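Local coordinates for decapping and exoribonuclease protein 1 (PDB 4GPS) that removes NAD and methylguanosine caps from the 5' ends of RNAs and degrades RNA as a metal-dependent 5'-3' exoribonuclease, at residues 281-286 / 290-295; 111-116 / 132-137; 312-317 / 324-329. All coordinates share one frame; numbering follows the deposited sequence.

Contact 1 (281-286 / 290-295)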
ATOM      1  N   MET A 281       1.756   8.961   4.060  1.00 43.45           N
ATOM      2  CA  MET A 281       1.170   9.800   3.017  1.00 42.27           C
ATOM      3  C   MET A 281       2.202  10.842   2.638  1.00 46.13           C
ATOM      4  O   MET A 281       2.749  11.519   3.509  1.00 47.92           O
ATOM      5  CB  MET A 281      -0.081  10.508   3.530  1.00 40.96           C
ATOM      6  CG  MET A 281      -1.097   9.557   4.159  1.00 48.56           C
ATOM      7  SD  MET A 281      -2.033   8.480   2.956  1.00 51.65           S
ATOM      8  CE  MET A 281      -0.956   7.098   2.864  1.00 50.04           C
ATOM      9  N   ASP A 282       2.465  10.970   1.340  1.00 47.35           N
ATOM     10  CA  ASP A 282       3.429  11.929   0.843  1.00 47.14           C
ATOM     11  C   ASP A 282       2.957  13.347   0.962  1.00 45.33           C
ATOM     12  O   ASP A 282       3.749  14.243   1.238  1.00 47.31           O
ATOM     13  CB  ASP A 282       3.736  11.696  -0.632  1.00 55.32           C
ATOM     14  CG  ASP A 282       4.311  10.347  -0.910  1.00 54.81           C
ATOM     15  OD1 ASP A 282       5.053   9.812  -0.054  1.00 61.83           O
ATOM     16  OD2 ASP A 282       4.015   9.835  -2.008  1.00 57.39           O
ATOM     17  N   SER A 283       1.664  13.566   0.768  1.00 45.43           N
ATOM     18  CA  SER A 283       1.181  14.931   0.822  1.00 43.88           C
ATOM     19  C   SER A 283      -0.304  15.033   0.752  1.00 45.02           C
ATOM     20  O   SER A 283      -1.003  14.039   0.524  1.00 46.53           O
ATOM     21  CB  SER A 283       1.718  15.699  -0.381  1.00 49.63           C
ATOM     22  OG  SER A 283       1.079  15.250  -1.587  1.00 43.41           O
ATOM     23  N   ILE A 284      -0.782  16.262   0.936  1.00 44.26           N
ATOM     24  CA  ILE A 284      -2.205  16.561   0.811  1.00 47.10           C
ATOM     25  C   ILE A 284      -2.347  17.606  -0.277  1.00 43.47           C
ATOM     26  O   ILE A 284      -1.516  18.511  -0.388  1.00 41.34           O
ATOM     27  CB  ILE A 284      -2.845  17.202   2.045  1.00 53.96           C
ATOM     28  CG1 ILE A 284      -2.781  16.259   3.240  1.00 65.17           C
ATOM     29  CG2 ILE A 284      -4.323  17.463   1.757  1.00 52.45           C
ATOM     30  CD1 ILE A 284      -1.462  16.295   3.977  1.00 73.37           C
ATOM     31  N   ASN A 285      -3.376  17.447  -1.101  1.00 41.94           N
ATOM     32  CA  ASN A 285      -3.696  18.418  -2.134  1.00 45.92           C
ATOM     33  C   ASN A 285      -4.590  19.405  -1.355  1.00 50.74           C
ATOM     34  O   ASN A 285      -5.754  19.089  -1.025  1.00 48.31           O
ATOM     35  CB  ASN A 285      -4.499  17.761  -3.257  1.00 45.51           C
ATOM     36  CG  ASN A 285      -4.917  18.752  -4.312  1.00 51.89           C
ATOM     37  OD1 ASN A 285      -5.336  19.879  -4.005  1.00 50.41           O
ATOM     38  ND2 ASN A 285      -4.808  18.347  -5.567  1.00 54.69           N
ATOM     39  N   THR A 286      -4.047  20.575  -1.024  1.00 51.03           N
ATOM     40  CA  THR A 286      -4.801  21.559  -0.246  1.00 54.15           C
ATOM     41  C   THR A 286      -6.112  22.089  -0.879  1.00 57.26           C
ATOM     42  O   THR A 286      -7.045  22.475  -0.165  1.00 55.86           O
ATOM     43  CB  THR A 286      -3.889  22.709   0.116  1.00 56.25           C
ATOM     44  OG1 THR A 286      -3.163  23.103  -1.054  1.00 63.11           O
ATOM     45  CG2 THR A 286      -2.907  22.284   1.208  1.00 50.67           C
ATOM     46  N   THR A 290      -7.382  16.190  -0.170  1.00 46.83           N
ATOM     47  CA  THR A 290      -7.260  14.795  -0.501  1.00 44.11           C
ATOM     48  C   THR A 290      -5.803  14.352  -0.466  1.00 44.69           C
ATOM     49  O   THR A 290      -4.925  14.974  -1.073  1.00 43.61           O
ATOM     50  CB  THR A 290      -7.850  14.581  -1.925  1.00 46.28           C
ATOM     51  OG1 THR A 290      -9.255  14.893  -1.909  1.00 43.56           O
ATOM     52  CG2 THR A 290      -7.614  13.153  -2.425  1.00 41.47           C
ATOM     53  N   TYR A 291      -5.534  13.287   0.265  1.00 44.56           N
ATOM     54  CA  TYR A 291      -4.172  12.779   0.272  1.00 43.17           C
ATOM     55  C   TYR A 291      -3.786  12.493  -1.182  1.00 40.28           C
ATOM     56  O   TYR A 291      -4.616  12.045  -1.976  1.00 38.70           O
ATOM     57  CB  TYR A 291      -4.098  11.492   1.087  1.00 42.44           C
ATOM     58  CG  TYR A 291      -4.196  11.724   2.560  1.00 44.02           C
ATOM     59  CD1 TYR A 291      -3.378  12.675   3.185  1.00 40.93           C
ATOM     60  CD2 TYR A 291      -5.057  10.954   3.348  1.00 43.36           C
ATOM     61  CE1 TYR A 291      -3.406  12.855   4.567  1.00 42.58           C
ATOM     62  CE2 TYR A 291      -5.094  11.118   4.731  1.00 45.26           C
ATOM     63  CZ  TYR A 291      -4.267  12.064   5.336  1.00 44.03           C
ATOM     64  OH  TYR A 291      -4.279  12.172   6.698  1.00 35.12           O
ATOM     65  N   THR A 292      -2.528  12.757  -1.515  1.00 41.36           N
ATOM     66  CA  THR A 292      -2.000  12.565  -2.867  1.00 38.52           C
ATOM     67  C   THR A 292      -0.652  11.812  -2.773  1.00 42.64           C
ATOM     68  O   THR A 292       0.326  12.315  -2.210  1.00 40.44           O
ATOM     69  CB  THR A 292      -1.824  13.944  -3.539  1.00 40.10           C
ATOM     70  OG1 THR A 292      -3.110  14.579  -3.602  1.00 42.52           O
ATOM     71  CG2 THR A 292      -1.213  13.810  -4.970  1.00 35.79           C
ATOM     72  N   GLU A 293      -0.635  10.587  -3.294  1.00 41.17           N
ATOM     73  CA  GLU A 293       0.537   9.723  -3.263  1.00 42.74           C
ATOM     74  C   GLU A 293       1.276   9.907  -4.591  1.00 45.07           C
ATOM     75  O   GLU A 293       0.705   9.753  -5.680  1.00 41.94           O
ATOM     76  CB  GLU A 293       0.107   8.262  -3.051  1.00 44.29           C
ATOM     77  CG  GLU A 293      -0.940   8.127  -1.944  1.00 54.02           C
ATOM     78  CD  GLU A 293      -0.844   6.833  -1.171  1.00 58.76           C
ATOM     79  OE1 GLU A 293       0.275   6.487  -0.750  1.00 64.79           O
ATOM     80  OE2 GLU A 293      -1.880   6.169  -0.969  1.00 58.29           O
ATOM     81  N   ILE A 294       2.544  10.267  -4.460  1.00 42.64           N
ATOM     82  CA  ILE A 294       3.438  10.567  -5.559  1.00 42.69           C
ATOM     83  C   ILE A 294       4.260   9.356  -6.027  1.00 44.63           C
ATOM     84  O   ILE A 294       4.903   8.668  -5.228  1.00 43.65           O
ATOM     85  CB  ILE A 294       4.361  11.719  -5.115  1.00 44.89           C
ATOM     86  CG1 ILE A 294       3.468  12.899  -4.703  1.00 42.84           C
ATOM     87  CG2 ILE A 294       5.386  12.080  -6.217  1.00 38.92           C
ATOM     88  CD1 ILE A 294       4.216  14.082  -4.211  1.00 42.61           C
ATOM     89  N   LYS A 295       4.207   9.099  -7.329  1.00 43.61           N
ATOM     90  CA  LYS A 295       4.940   7.979  -7.932  1.00 45.11           C
ATOM     91  C   LYS A 295       5.811   8.495  -9.082  1.00 43.27           C
ATOM     92  O   LYS A 295       5.388   9.352  -9.880  1.00 43.03           O
ATOM     93  CB  LYS A 295       3.968   6.904  -8.462  1.00 36.56           C
ATOM     94  CG  LYS A 295       3.178   6.172  -7.396  1.00 47.38           C
ATOM     95  CD  LYS A 295       4.085   5.300  -6.523  1.00 45.43           C
ATOM     96  CE  LYS A 295       3.300   4.580  -5.477  1.00 48.73           C
ATOM     97  NZ  LYS A 295       4.161   3.756  -4.610  1.00 55.42           N
TER
HETATM   98  O   HOH W   1       1.948   8.447  -0.146  1.00 46.38           O
HETATM   99  O   HOH W   2      -4.343  15.578  -5.996  1.00 39.04           O
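Met-281 lies across one face of the Tyr-291 ring, the two side chains meeting at about a right angle. Met-281 CG sits over the ring centre, 3.9 Å from the centroid and 8° off the normal. This is a CH-pi contact. SD follows over the same face, 3.9 Å from Tyr-291 CG, and adds a Met-aromatic contact. The bend at chi2 keeps SD over the ring, and the one at chi3 (89°) brings CE to the carboxylate of Glu-293. Ile-284 runs alongside the tyrosine, with its CG1 3.6 Å from Tyr-291 CD1. Ser-283 O lies at the ring edge, in plane. The phenol oxygen hydrogen-bonds Glu-88 and Tyr-261. A serine in place of Tyr-291 would probably open a gap beside Met-281 and Ile-284 and leave Glu-88 without its hydroxyl partner.

Asp-282 turns its carboxylate to the other strand. Its OD2 accepts the backbone N of Ile-294 at 2.9 Å, with an N-H...O angle of 156°, through the anti lone pair. Water 1 sits between Asp-282 N, which donates to it, and Glu-293 OE1. The antiparallel hairpin is tied by Thr-292 N to Ser-283 O at 2.9 Å and by Asn-285 N to Thr-290 O, also 2.9 Å. The hydroxyl of Ser-283 adds a bond from OG to Thr-292 O at 3.1 Å.

Asp-282, Glu-293 and Ile-294 bind the divalent metal, and Lys-295 probably binds substrate. Asp-282 and the run Glu-293, Ile-294, Lys-295 match the D...(D/E)XK signature of this nuclease family. The bond from Ile-294 N helps to hold the rotation of the Asp-282 carboxylate, and Arg-182 pairs with Glu-293. The hairpin therefore sets metal-binding groups from both strands side by side.

Contact 2 (111-116 / 132-137); sequences RLRPEV and DSFIGI
Phe-134 reaches across to helix 114-122 and touches three side chains with the far end of its ring. It is the first residue of a type II beta turn that runs to Ile-137. From there its ring, with CG anti to the carbonyl carbon (chi1 -60°), is aimed at the start of the helix.

The apolar contacts come from Val-116 and Glu-115. Val-116 CG2 lies over one face of the ring, 4.0 Å from its centroid, as a CH-pi contact. The same methyl is 3.6 Å from Phe-134 CZ. Glu-115 uses only its aliphatic part: CB meets the ring edge, 3.9 Å from Phe-134 CE1.

The contact with Arg-113 is of another kind. Phe-134 CZ lies over the centre of the guanidinium face, 3.6 Å from Arg-113 CZ. The two planes are 45° apart, so this is not a flat stack. NH1 and NH2 also come close to the end of the ring.

Charge pairing stays within segment 111-116. Arg-113 NH1 forms a salt bridge with Glu-115 OE2 at 3.2 Å; OE2 lies at the guanidinium edge, in its plane. The hydrogen bond within it is weak and bent. It leaves the guanidinium face to Phe-134. Arg-113 NE makes a further weak bond to Leu-245 O.

Arg-113 occupies the N-cap position of helix 114-122, so the contact joins the start of this helix to the loop after helix 128-131. Leu-245 and Leu-246 of helix 233-246 also pack on Phe-134, and the Trp-125 ring meets it nearly parallel. Val-116 turns on to Leu-327 of strand 325-331.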
ATOM      1  N   ARG A 111       2.248  19.556   2.550  1.00 47.16           N
ATOM      2  CA  ARG A 111       1.415  20.169   1.541  1.00 46.32           C
ATOM      3  C   ARG A 111       1.958  19.977   0.142  1.00 43.33           C
ATOM      4  O   ARG A 111       3.129  20.178  -0.116  1.00 42.29           O
ATOM      5  CB  ARG A 111       1.255  21.674   1.837  1.00 51.00           C
ATOM      6  CG  ARG A 111       0.602  21.981   3.191  1.00 61.15           C
ATOM      7  CD  ARG A 111       0.935  23.402   3.709  1.00 68.61           C
ATOM      8  NE  ARG A 111       0.443  24.450   2.813  1.00 75.41           N
ATOM      9  CZ  ARG A 111      -0.808  24.913   2.775  1.00 76.35           C
ATOM     10  NH1 ARG A 111      -1.746  24.443   3.594  1.00 71.82           N
ATOM     11  NH2 ARG A 111      -1.127  25.847   1.890  1.00 80.01           N
ATOM     12  N   LEU A 112       1.093  19.549  -0.757  1.00 42.90           N
ATOM     13  CA  LEU A 112       1.461  19.409  -2.154  1.00 44.89           C
ATOM     14  C   LEU A 112       1.530  20.873  -2.611  1.00 47.19           C
ATOM     15  O   LEU A 112       0.622  21.673  -2.306  1.00 48.06           O
ATOM     16  CB  LEU A 112       0.344  18.684  -2.909  1.00 41.46           C
ATOM     17  CG  LEU A 112       0.599  18.373  -4.377  1.00 48.92           C
ATOM     18  CD1 LEU A 112       1.732  17.328  -4.509  1.00 45.19           C
ATOM     19  CD2 LEU A 112      -0.688  17.861  -5.011  1.00 49.29           C
ATOM     20  N   ARG A 113       2.589  21.236  -3.320  1.00 46.72           N
ATOM     21  CA  ARG A 113       2.748  22.616  -3.784  1.00 47.00           C
ATOM     22  C   ARG A 113       1.510  23.193  -4.446  1.00 49.52           C
ATOM     23  O   ARG A 113       0.838  22.514  -5.214  1.00 56.00           O
ATOM     24  CB  ARG A 113       3.915  22.700  -4.731  1.00 46.27           C
ATOM     25  CG  ARG A 113       5.211  22.630  -3.999  1.00 49.71           C
ATOM     26  CD  ARG A 113       6.003  23.842  -4.321  1.00 57.76           C
ATOM     27  NE  ARG A 113       7.238  23.464  -4.978  1.00 64.64           N
ATOM     28  CZ  ARG A 113       7.823  24.212  -5.897  1.00 62.07           C
ATOM     29  NH1 ARG A 113       7.260  25.357  -6.239  1.00 60.84           N
ATOM     30  NH2 ARG A 113       8.948  23.807  -6.477  1.00 59.57           N
ATOM     31  N   PRO A 114       1.187  24.461  -4.162  1.00 52.24           N
ATOM     32  CA  PRO A 114      -0.014  25.052  -4.780  1.00 54.49           C
ATOM     33  C   PRO A 114      -0.019  25.137  -6.323  1.00 52.28           C
ATOM     34  O   PRO A 114      -1.056  24.932  -6.958  1.00 46.39           O
ATOM     35  CB  PRO A 114      -0.144  26.414  -4.075  1.00 54.17           C
ATOM     36  CG  PRO A 114       1.260  26.723  -3.617  1.00 53.58           C
ATOM     37  CD  PRO A 114       1.813  25.386  -3.197  1.00 52.26           C
ATOM     38  N   GLU A 115       1.136  25.414  -6.918  1.00 51.88           N
ATOM     39  CA  GLU A 115       1.236  25.478  -8.375  1.00 54.18           C
ATOM     40  C   GLU A 115       0.832  24.112  -8.925  1.00 53.23           C
ATOM     41  O   GLU A 115       0.177  24.025  -9.966  1.00 49.52           O
ATOM     42  CB  GLU A 115       2.673  25.805  -8.820  1.00 58.21           C
ATOM     43  CG  GLU A 115       3.223  27.075  -8.216  1.00 63.58           C
ATOM     44  CD  GLU A 115       3.899  26.847  -6.871  1.00 69.64           C
ATOM     45  OE1 GLU A 115       3.402  26.036  -6.061  1.00 72.23           O
ATOM     46  OE2 GLU A 115       4.937  27.493  -6.619  1.00 76.58           O
ATOM     47  N   VAL A 116       1.231  23.058  -8.204  1.00 48.74           N
ATOM     48  CA  VAL A 116       0.909  21.695  -8.575  1.00 47.29           C
ATOM     49  C   VAL A 116      -0.595  21.392  -8.351  1.00 49.18           C
ATOM     50  O   VAL A 116      -1.226  20.741  -9.188  1.00 48.87           O
ATOM     51  CB  VAL A 116       1.808  20.690  -7.776  1.00 47.93           C
ATOM     52  CG1 VAL A 116       1.339  19.254  -7.989  1.00 40.54           C
ATOM     53  CG2 VAL A 116       3.262  20.838  -8.206  1.00 44.00           C
ATOM     54  N   ASP A 132       8.070  25.761 -16.035  1.00 57.69           N
ATOM     55  CA  ASP A 132       9.481  25.456 -16.190  1.00 58.49           C
ATOM     56  C   ASP A 132      10.168  25.137 -14.872  1.00 58.50           C
ATOM     57  O   ASP A 132      11.346  24.771 -14.874  1.00 59.04           O
ATOM     58  CB  ASP A 132      10.211  26.584 -16.917  1.00 63.83           C
ATOM     59  CG  ASP A 132       9.841  26.670 -18.381  1.00 68.88           C
ATOM     60  OD1 ASP A 132       9.377  25.656 -18.965  1.00 70.79           O
ATOM     61  OD2 ASP A 132      10.034  27.765 -18.951  1.00 74.51           O
ATOM     62  N   SER A 133       9.429  25.270 -13.764  1.00 57.04           N
ATOM     63  CA  SER A 133       9.924  24.951 -12.417  1.00 57.79           C
ATOM     64  C   SER A 133       9.666  23.476 -12.087  1.00 57.46           C
ATOM     65  O   SER A 133      10.040  23.003 -11.016  1.00 59.91           O
ATOM     66  CB  SER A 133       9.199  25.773 -11.370  1.00 58.93           C
ATOM     67  OG  SER A 133       8.819  27.008 -11.915  1.00 69.36           O
ATOM     68  N   PHE A 134       8.987  22.774 -12.989  1.00 53.93           N
ATOM     69  CA  PHE A 134       8.681  21.363 -12.809  1.00 53.17           C
ATOM     70  C   PHE A 134       9.019  20.559 -14.065  1.00 53.19           C
ATOM     71  O   PHE A 134       9.859  19.653 -14.042  1.00 52.62           O
ATOM     72  CB  PHE A 134       7.200  21.182 -12.468  1.00 54.46           C
ATOM     73  CG  PHE A 134       6.778  21.875 -11.206  1.00 53.20           C
ATOM     74  CD1 PHE A 134       6.051  23.052 -11.255  1.00 49.82           C
ATOM     75  CD2 PHE A 134       7.099  21.336  -9.953  1.00 54.64           C
ATOM     76  CE1 PHE A 134       5.646  23.675 -10.074  1.00 49.85           C
ATOM     77  CE2 PHE A 134       6.693  21.965  -8.759  1.00 47.84           C
ATOM     78  CZ  PHE A 134       5.971  23.124  -8.820  1.00 45.23           C
ATOM     79  N   ILE A 135       8.374  20.899 -15.169  1.00 53.09           N
ATOM     80  CA  ILE A 135       8.615  20.184 -16.414  1.00 51.85           C
ATOM     81  C   ILE A 135       9.988  20.531 -17.031  1.00 54.29           C
ATOM     82  O   ILE A 135      10.271  21.686 -17.389  1.00 55.56           O
ATOM     83  CB  ILE A 135       7.483  20.494 -17.411  1.00 49.80           C
ATOM     84  CG1 ILE A 135       6.128  20.098 -16.801  1.00 46.96           C
ATOM     85  CG2 ILE A 135       7.730  19.758 -18.724  1.00 50.88           C
ATOM     86  CD1 ILE A 135       6.007  18.585 -16.490  1.00 43.03           C
ATOM     87  N   GLY A 136      10.846  19.530 -17.146  1.00 53.47           N
ATOM     88  CA  GLY A 136      12.161  19.754 -17.730  1.00 53.99           C
ATOM     89  C   GLY A 136      13.290  19.605 -16.724  1.00 52.57           C
ATOM     90  O   GLY A 136      14.466  19.549 -17.078  1.00 54.01           O
ATOM     91  N   ILE A 137      12.915  19.528 -15.461  1.00 51.50           N
ATOM     92  CA  ILE A 137      13.859  19.394 -14.382  1.00 52.16           C
ATOM     93  C   ILE A 137      14.406  17.985 -14.315  1.00 52.67           C
ATOM     94  O   ILE A 137      13.670  17.002 -14.404  1.00 55.77           O
ATOM     95  CB  ILE A 137      13.176  19.812 -13.084  1.00 53.81           C
ATOM     96  CG1 ILE A 137      13.048  21.335 -13.112  1.00 57.05           C
ATOM     97  CG2 ILE A 137      13.943  19.310 -11.860  1.00 51.46           C
ATOM     98  CD1 ILE A 137      12.435  21.917 -11.882  1.00 64.12           C
TER

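Contact 3 (312-317 / 324-329)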
ATOM      1  N   LEU A 312      -0.825  -2.487 -10.704  1.00 40.24           N
ATOM      2  CA  LEU A 312      -1.703  -3.215  -9.792  1.00 39.66           C
ATOM      3  C   LEU A 312      -1.383  -2.854  -8.340  1.00 43.02           C
ATOM      4  O   LEU A 312      -2.278  -2.621  -7.531  1.00 46.72           O
ATOM      5  CB  LEU A 312      -1.567  -4.732 -10.000  1.00 37.17           C
ATOM      6  CG  LEU A 312      -2.347  -5.652  -9.048  1.00 34.84           C
ATOM      7  CD1 LEU A 312      -3.858  -5.402  -9.256  1.00 35.89           C
ATOM      8  CD2 LEU A 312      -1.963  -7.136  -9.268  1.00 29.40           C
ATOM      9  N   ARG A 313      -0.099  -2.774  -8.017  1.00 43.74           N
ATOM     10  CA  ARG A 313       0.325  -2.465  -6.665  1.00 41.32           C
ATOM     11  C   ARG A 313      -0.173  -1.078  -6.273  1.00 39.17           C
ATOM     12  O   ARG A 313      -0.662  -0.856  -5.169  1.00 39.34           O
ATOM     13  CB  ARG A 313       1.855  -2.558  -6.593  1.00 48.32           C
ATOM     14  CG  ARG A 313       2.380  -3.094  -5.275  1.00 53.06           C
ATOM     15  CD  ARG A 313       3.882  -3.377  -5.293  1.00 50.98           C
ATOM     16  NE  ARG A 313       4.240  -4.166  -4.113  1.00 54.62           N
ATOM     17  CZ  ARG A 313       4.286  -3.649  -2.901  1.00 50.62           C
ATOM     18  NH1 ARG A 313       4.027  -2.371  -2.749  1.00 58.46           N
ATOM     19  NH2 ARG A 313       4.508  -4.401  -1.844  1.00 54.49           N
ATOM     20  N   MET A 314      -0.077  -0.166  -7.225  1.00 38.64           N
ATOM     21  CA  MET A 314      -0.486   1.230  -7.082  1.00 41.75           C
ATOM     22  C   MET A 314      -1.994   1.249  -6.741  1.00 45.49           C
ATOM     23  O   MET A 314      -2.451   1.926  -5.810  1.00 44.13           O
ATOM     24  CB  MET A 314      -0.247   1.908  -8.431  1.00 42.51           C
ATOM     25  CG  MET A 314       0.118   3.321  -8.427  1.00 49.31           C
ATOM     26  SD  MET A 314       0.674   3.847 -10.088  1.00 49.76           S
ATOM     27  CE  MET A 314       2.440   3.347 -10.032  1.00 46.75           C
ATOM     28  N   TRP A 315      -2.763   0.518  -7.536  1.00 40.61           N
ATOM     29  CA  TRP A 315      -4.179   0.418  -7.317  1.00 37.77           C
ATOM     30  C   TRP A 315      -4.444  -0.143  -5.910  1.00 39.21           C
ATOM     31  O   TRP A 315      -5.249   0.424  -5.177  1.00 40.28           O
ATOM     32  CB  TRP A 315      -4.800  -0.506  -8.369  1.00 37.85           C
ATOM     33  CG  TRP A 315      -6.261  -0.795  -8.125  1.00 33.90           C
ATOM     34  CD1 TRP A 315      -7.328   0.030  -8.410  1.00 34.35           C
ATOM     35  CD2 TRP A 315      -6.804  -1.942  -7.477  1.00 31.29           C
ATOM     36  NE1 TRP A 315      -8.489  -0.535  -7.970  1.00 33.03           N
ATOM     37  CE2 TRP A 315      -8.206  -1.747  -7.392  1.00 34.33           C
ATOM     38  CE3 TRP A 315      -6.247  -3.121  -6.947  1.00 32.77           C
ATOM     39  CZ2 TRP A 315      -9.063  -2.693  -6.803  1.00 34.48           C
ATOM     40  CZ3 TRP A 315      -7.104  -4.062  -6.355  1.00 34.78           C
ATOM     41  CH2 TRP A 315      -8.494  -3.837  -6.291  1.00 39.51           C
ATOM     42  N   ILE A 316      -3.791  -1.250  -5.526  1.00 36.97           N
ATOM     43  CA  ILE A 316      -4.035  -1.821  -4.194  1.00 37.49           C
ATOM     44  C   ILE A 316      -3.662  -0.806  -3.136  1.00 43.33           C
ATOM     45  O   ILE A 316      -4.359  -0.657  -2.139  1.00 43.03           O
ATOM     46  CB  ILE A 316      -3.193  -3.047  -3.924  1.00 38.05           C
ATOM     47  CG1 ILE A 316      -3.538  -4.137  -4.940  1.00 35.51           C
ATOM     48  CG2 ILE A 316      -3.422  -3.526  -2.481  1.00 33.10           C
ATOM     49  CD1 ILE A 316      -2.510  -5.229  -4.990  1.00 31.97           C
ATOM     50  N   GLN A 317      -2.563  -0.097  -3.376  1.00 46.37           N
ATOM     51  CA  GLN A 317      -2.076   0.904  -2.436  1.00 50.08           C
ATOM     52  C   GLN A 317      -3.085   2.012  -2.123  1.00 46.60           C
ATOM     53  O   GLN A 317      -3.344   2.305  -0.958  1.00 47.57           O
ATOM     54  CB  GLN A 317      -0.766   1.489  -2.947  1.00 46.25           C
ATOM     55  CG  GLN A 317      -0.283   2.679  -2.205  1.00 57.85           C
ATOM     56  CD  GLN A 317       0.864   3.388  -2.925  1.00 62.68           C
ATOM     57  OE1 GLN A 317       1.235   4.502  -2.565  1.00 70.84           O
ATOM     58  NE2 GLN A 317       1.427   2.742  -3.935  1.00 56.28           N
ATOM     59  N   SER A 324      -7.990   9.083  -1.519  1.00 45.55           N
ATOM     60  CA  SER A 324      -6.584   9.239  -1.881  1.00 44.60           C
ATOM     61  C   SER A 324      -6.414   9.282  -3.370  1.00 44.18           C
ATOM     62  O   SER A 324      -6.980   8.471  -4.084  1.00 49.25           O
ATOM     63  CB  SER A 324      -5.770   8.076  -1.321  1.00 41.54           C
ATOM     64  OG  SER A 324      -4.459   8.099  -1.807  1.00 48.24           O
ATOM     65  N   ASP A 325      -5.653  10.243  -3.859  1.00 44.44           N
ATOM     66  CA  ASP A 325      -5.416  10.313  -5.295  1.00 44.48           C
ATOM     67  C   ASP A 325      -3.958  10.020  -5.574  1.00 45.04           C
ATOM     68  O   ASP A 325      -3.117  10.031  -4.662  1.00 41.07           O
ATOM     69  CB  ASP A 325      -5.788  11.690  -5.858  1.00 44.17           C
ATOM     70  CG  ASP A 325      -7.292  11.881  -5.971  1.00 51.37           C
ATOM     71  OD1 ASP A 325      -8.030  10.870  -6.009  1.00 54.15           O
ATOM     72  OD2 ASP A 325      -7.745  13.040  -6.037  1.00 53.10           O
ATOM     73  N   LEU A 326      -3.666   9.732  -6.834  1.00 43.41           N
ATOM     74  CA  LEU A 326      -2.307   9.469  -7.248  1.00 40.41           C
ATOM     75  C   LEU A 326      -1.874  10.591  -8.150  1.00 39.40           C
ATOM     76  O   LEU A 326      -2.682  11.166  -8.869  1.00 39.28           O
ATOM     77  CB  LEU A 326      -2.226   8.170  -8.035  1.00 40.04           C
ATOM     78  CG  LEU A 326      -2.305   6.888  -7.226  1.00 44.00           C
ATOM     79  CD1 LEU A 326      -2.669   5.708  -8.110  1.00 47.35           C
ATOM     80  CD2 LEU A 326      -0.980   6.651  -6.601  1.00 46.57           C
ATOM     81  N   LEU A 327      -0.590  10.902  -8.092  1.00 38.86           N
ATOM     82  CA  LEU A 327       0.017  11.906  -8.945  1.00 41.08           C
ATOM     83  C   LEU A 327       1.305  11.237  -9.464  1.00 44.35           C
ATOM     84  O   LEU A 327       2.192  10.838  -8.696  1.00 45.16           O
ATOM     85  CB  LEU A 327       0.345  13.179  -8.169  1.00 41.01           C
ATOM     86  CG  LEU A 327       1.053  14.263  -9.000  1.00 45.05           C
ATOM     87  CD1 LEU A 327       0.152  14.693 -10.197  1.00 35.26           C
ATOM     88  CD2 LEU A 327       1.402  15.478  -8.077  1.00 41.97           C
ATOM     89  N   ILE A 328       1.386  11.076 -10.772  1.00 38.57           N
ATOM     90  CA  ILE A 328       2.528  10.425 -11.351  1.00 35.85           C
ATOM     91  C   ILE A 328       3.403  11.377 -12.150  1.00 39.87           C
ATOM     92  O   ILE A 328       2.915  12.217 -12.924  1.00 39.39           O
ATOM     93  CB  ILE A 328       2.060   9.273 -12.233  1.00 35.35           C
ATOM     94  CG1 ILE A 328       1.426   8.223 -11.332  1.00 33.81           C
ATOM     95  CG2 ILE A 328       3.225   8.719 -13.084  1.00 34.66           C
ATOM     96  CD1 ILE A 328       0.934   6.998 -12.065  1.00 38.87           C
ATOM     97  N   GLY A 329       4.702  11.269 -11.908  1.00 37.84           N
ATOM     98  CA  GLY A 329       5.659  12.080 -12.631  1.00 41.99           C
ATOM     99  C   GLY A 329       6.402  11.160 -13.590  1.00 42.64           C
ATOM    100  O   GLY A 329       7.159  10.286 -13.154  1.00 42.83           O
TER
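Met-314 projects from helix 305-319 between Leu-326 and Ile-328, two residues on the same face of strand 325-331. The tight part of the contact is this one methionine against two branched side chains. Met-314 CG meets both methyls of the leucine, at 3.7 Å from Leu-326 CD1 and 4.0 Å from Leu-326 CD2. One atom further out, Met-314 SD is 3.7 Å from Ile-328 CD1. CD1 of Ile-328 is anti to its CA (chi2 -179°), which carries the methyl out to the sulfur. Both pairs approach at a slant. All three side chains are buried and meet through apolar contacts alone.

The rest of the contact is loose. The backbones stay well apart, with CA of Met-314 and CA of Leu-326 8.4 Å from each other. Gln-317, a probable substrate-binding residue nearly one helical turn on from Met-314, inclines toward the strand but stops short of it. Trp-315 starts away from the strand and packs on helix 346-353. Arg-313 is partly exposed and takes no part; it forms a salt bridge with Asp-187 and hydrogen-bonds a citrate that probably came from the crystallisation liquor.

Met-314 also touches Lys-295, and Leu-326 touches Glu-293, so the packing lies right beside the active-site strand. Strand 290-297, helix 305-319 and strand 325-331 form a beta-alpha-beta unit, as in the core of PD-(D/E)XK nucleases. The two strands are parallel neighbours, and the helix packs over one face of them. Helix 182-190 lies against Leu-312, Arg-313 and Ile-316, while helix 346-353 reaches Leu-326 as well as Trp-315.

Along the chain the contacts come in series: contact 2, then contact 1, then contact 3. All lie within the RAI1-like nuclease region. The centres of contacts 1 and 3 are about 10 Å apart, and their strands 290-297 and 325-331 are parallel neighbours in one sheet. Contact 2 is more peripheral, about 14 Å from contact 1 and 19 Å from contact 3, centre to centre. Its segment 111-116 still reaches the sheet: Leu-112 N probably bonds Ile-284 O, and Leu-112 and Val-116 pack on Leu-327. The metal-binding hairpin thus lies between helix 305-319, with its probable substrate-binding residue, and the start of helix 114-122.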